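Local structure of anthranilate-CoA ligase (Stigmatella aurantiaca, 4WV3) at residues Phe30-Glu35 / Leu240-Ala245. The protein belongs to the ANL superfamily of AMP-binding enzymes, with a large N-terminal and a smaller C-terminal domain. Residues are numbered along the deposited sequence; the frame is centred on the assembly and turned at random.
Sequences FTPDRE and LFPGAA
Thr31 and Leu240 meet where two neighbouring parallel strands, 27-30 and 237-239, run out of the mixed sheet of the AMP-binding domain. Their side chains lie aslant, the methyl CG2 of Thr31 resting 3.7 Å from CB of Leu240, with Leu240 CD1 slightly farther from the same methyl. Beside this apolar touch one backbone bond joins the segments, continuing the pairing of Phe30 with Cys238: Leu240 N donates to Phe30 O over 2.8 Å, nearly straight at 169°. Thr31 divides its two branches. CG2 stands opposite its own carbonyl carbon and faces Leu240, while OG1, at chi1 67°, turns back into the 31-34 turn beside Arg34 O, the modelled bond there being too short to be relied on. That carbonyl accepts Thr31 N, and Arg34 N returns a bond to Thr31 O, closing the hairpin toward strand 35-37. Farther out, Pro32 and Pro242 point their rings at each other, CD to CD at 3.9 Å; Pro32 CD also lies 3.6 Å from Leu240 O. Leu240 continues onto Val74 of helix 71-83, and Phe241 turns from the hairpin toward helix 248-258. With one straight backbone bond and otherwise methyl, methylene and proline-ring packing, the join is mainly apolar, OG1 being directed to its own turn.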
ATOM      1  N   PHE A  30      -5.278  -3.714 -18.511  1.00 17.17           N
ATOM      2  CA  PHE A  30      -4.517  -3.002 -19.529  1.00 21.22           C
ATOM      3  C   PHE A  30      -3.048  -2.877 -19.135  1.00 25.99           C
ATOM      4  O   PHE A  30      -2.720  -2.287 -18.105  1.00 20.32           O
ATOM      5  CB  PHE A  30      -5.105  -1.609 -19.764  1.00 24.18           C
ATOM      6  CG  PHE A  30      -6.441  -1.617 -20.450  1.00 22.51           C
ATOM      7  CD1 PHE A  30      -7.614  -1.656 -19.714  1.00 17.43           C
ATOM      8  CD2 PHE A  30      -6.524  -1.576 -21.832  1.00 30.27           C
ATOM      9  CE1 PHE A  30      -8.844  -1.660 -20.343  1.00 22.48           C
ATOM     10  CE2 PHE A  30      -7.751  -1.579 -22.468  1.00 24.96           C
ATOM     11  CZ  PHE A  30      -8.912  -1.619 -21.722  1.00 23.67           C
ATOM     12  N   THR A  31      -2.170  -3.443 -19.956  1.00 23.88           N
ATOM     13  CA  THR A  31      -0.729  -3.303 -19.768  1.00 25.84           C
ATOM     14  C   THR A  31      -0.109  -2.857 -21.089  1.00 25.66           C
ATOM     15  O   THR A  31      -0.683  -3.101 -22.150  1.00 24.73           O
ATOM     16  CB  THR A  31      -0.076  -4.628 -19.309  1.00 20.64           C
ATOM     17  OG1 THR A  31      -0.165  -5.603 -20.355  1.00 28.06           O
ATOM     18  CG2 THR A  31      -0.758  -5.162 -18.059  1.00 24.05           C
ATOM     19  N   PRO A  32       1.056  -2.189 -21.032  1.00 27.90           N
ATOM     20  CA  PRO A  32       1.734  -1.740 -22.254  1.00 23.61           C
ATOM     21  C   PRO A  32       2.060  -2.881 -23.216  1.00 27.78           C
ATOM     22  O   PRO A  32       2.165  -2.647 -24.419  1.00 34.71           O
ATOM     23  CB  PRO A  32       3.029  -1.123 -21.721  1.00 25.32           C
ATOM     24  CG  PRO A  32       2.687  -0.669 -20.353  1.00 25.21           C
ATOM     25  CD  PRO A  32       1.734  -1.697 -19.818  1.00 26.71           C
ATOM     26  N   ASP A  33       2.212  -4.094 -22.696  1.00 28.63           N
ATOM     27  CA  ASP A  33       2.588  -5.233 -23.526  1.00 35.49           C
ATOM     28  C   ASP A  33       1.398  -6.114 -23.892  1.00 30.77           C
ATOM     29  O   ASP A  33       1.463  -6.883 -24.852  1.00 29.88           O
ATOM     30  CB  ASP A  33       3.643  -6.086 -22.814  1.00 29.42           C
ATOM     31  CG  ASP A  33       4.829  -5.274 -22.339  1.00 47.78           C
ATOM     32  OD1 ASP A  33       5.739  -5.014 -23.155  1.00 53.83           O
ATOM     33  OD2 ASP A  33       4.852  -4.900 -21.148  1.00 48.20           O
ATOM     34  N   ARG A  34       0.313  -6.003 -23.135  1.00 27.80           N
ATOM     35  CA  ARG A  34      -0.767  -6.976 -23.247  1.00 25.78           C
ATOM     36  C   ARG A  34      -2.111  -6.446 -22.753  1.00 23.28           C
ATOM     37  O   ARG A  34      -2.175  -5.669 -21.801  1.00 24.56           O
ATOM     38  CB  ARG A  34      -0.381  -8.234 -22.464  1.00 28.22           C
ATOM     39  CG  ARG A  34      -1.294  -9.428 -22.652  1.00 27.76           C
ATOM     40  CD  ARG A  34      -0.704 -10.644 -21.958  1.00 23.93           C
ATOM     41  NE  ARG A  34      -1.547 -11.826 -22.087  1.00 32.65           N
ATOM     42  CZ  ARG A  34      -1.211 -13.031 -21.639  1.00 29.31           C
ATOM     43  NH1 ARG A  34      -0.044 -13.213 -21.033  1.00 36.02           N
ATOM     44  NH2 ARG A  34      -2.038 -14.054 -21.797  1.00 31.26           N
ATOM     45  N   GLU A  35      -3.180  -6.871 -23.416  1.00 22.04           N
ATOM     46  CA  GLU A  35      -4.536  -6.582 -22.969  1.00 22.40           C
ATOM     47  C   GLU A  35      -5.330  -7.880 -22.905  1.00 23.68           C
ATOM     48  O   GLU A  35      -5.315  -8.669 -23.849  1.00 31.18           O
ATOM     49  CB  GLU A  35      -5.225  -5.594 -23.910  1.00 26.71           C
ATOM     50  CG  GLU A  35      -4.643  -4.192 -23.883  1.00 32.59           C
ATOM     51  CD  GLU A  35      -5.384  -3.239 -24.801  1.00 46.41           C
ATOM     52  OE1 GLU A  35      -6.457  -3.620 -25.319  1.00 38.06           O
ATOM     53  OE2 GLU A  35      -4.892  -2.110 -25.008  1.00 47.96           O
ATOM     54  N   LEU A 240      -2.200  -1.729 -15.379  1.00 13.92           N
ATOM     55  CA  LEU A 240      -1.000  -2.160 -14.667  1.00 19.32           C
ATOM     56  C   LEU A 240       0.274  -1.551 -15.251  1.00 15.33           C
ATOM     57  O   LEU A 240       0.538  -1.663 -16.448  1.00 11.54           O
ATOM     58  CB  LEU A 240      -0.904  -3.687 -14.666  1.00 16.63           C
ATOM     59  CG  LEU A 240      -2.138  -4.429 -14.145  1.00 18.63           C
ATOM     60  CD1 LEU A 240      -1.937  -5.934 -14.221  1.00 16.32           C
ATOM     61  CD2 LEU A 240      -2.469  -4.000 -12.722  1.00 14.49           C
ATOM     62  N   PHE A 241       1.062  -0.913 -14.390  1.00 13.91           N
ATOM     63  CA  PHE A 241       2.297  -0.256 -14.804  1.00 18.34           C
ATOM     64  C   PHE A 241       3.517  -1.011 -14.279  1.00 16.82           C
ATOM     65  O   PHE A 241       3.810  -0.971 -13.084  1.00 14.52           O
ATOM     66  CB  PHE A 241       2.309   1.192 -14.309  1.00 16.98           C
ATOM     67  CG  PHE A 241       3.553   1.949 -14.669  1.00 20.94           C
ATOM     68  CD1 PHE A 241       3.742   2.427 -15.957  1.00 19.69           C
ATOM     69  CD2 PHE A 241       4.531   2.196 -13.718  1.00 25.92           C
ATOM     70  CE1 PHE A 241       4.886   3.129 -16.290  1.00 27.01           C
ATOM     71  CE2 PHE A 241       5.676   2.898 -14.044  1.00 18.82           C
ATOM     72  CZ  PHE A 241       5.854   3.364 -15.332  1.00 28.83           C
ATOM     73  N   PRO A 242       4.234  -1.701 -15.179  1.00 15.89           N
ATOM     74  CA  PRO A 242       5.367  -2.557 -14.810  1.00 18.64           C
ATOM     75  C   PRO A 242       6.659  -1.778 -14.575  1.00 18.14           C
ATOM     76  O   PRO A 242       7.559  -2.283 -13.903  1.00 22.23           O
ATOM     77  CB  PRO A 242       5.524  -3.458 -16.034  1.00 19.11           C
ATOM     78  CG  PRO A 242       5.074  -2.605 -17.169  1.00 14.41           C
ATOM     79  CD  PRO A 242       3.965  -1.737 -16.628  1.00 18.30           C
ATOM     80  N   GLY A 243       6.744  -0.569 -15.118  1.00 21.21           N
ATOM     81  CA  GLY A 243       7.961   0.220 -15.046  1.00 23.71           C
ATOM     82  C   GLY A 243       8.283   0.751 -13.662  1.00 27.45           C
ATOM     83  O   GLY A 243       7.539   0.527 -12.707  1.00 23.72           O
ATOM     84  N   ALA A 244       9.404   1.458 -13.558  1.00 36.17           N
ATOM     85  CA  ALA A 244       9.824   2.051 -12.294  1.00 27.93           C
ATOM     86  C   ALA A 244       8.884   3.182 -11.892  1.00 35.45           C
ATOM     87  O   ALA A 244       8.556   4.049 -12.703  1.00 32.57           O
ATOM     88  CB  ALA A 244      11.253   2.556 -12.392  1.00 24.12           C
ATOM     89  N   ALA A 245       8.459   3.168 -10.634  1.00 39.20           N
ATOM     90  CA  ALA A 245       7.512   4.154 -10.128  1.00 33.89           C
ATOM     91  C   ALA A 245       8.143   5.535  -9.965  1.00 36.87           C
ATOM     92  O   ALA A 245       7.438   6.542  -9.894  1.00 29.02           O
ATOM     93  CB  ALA A 245       6.921   3.683  -8.806  1.00 31.39           C
TER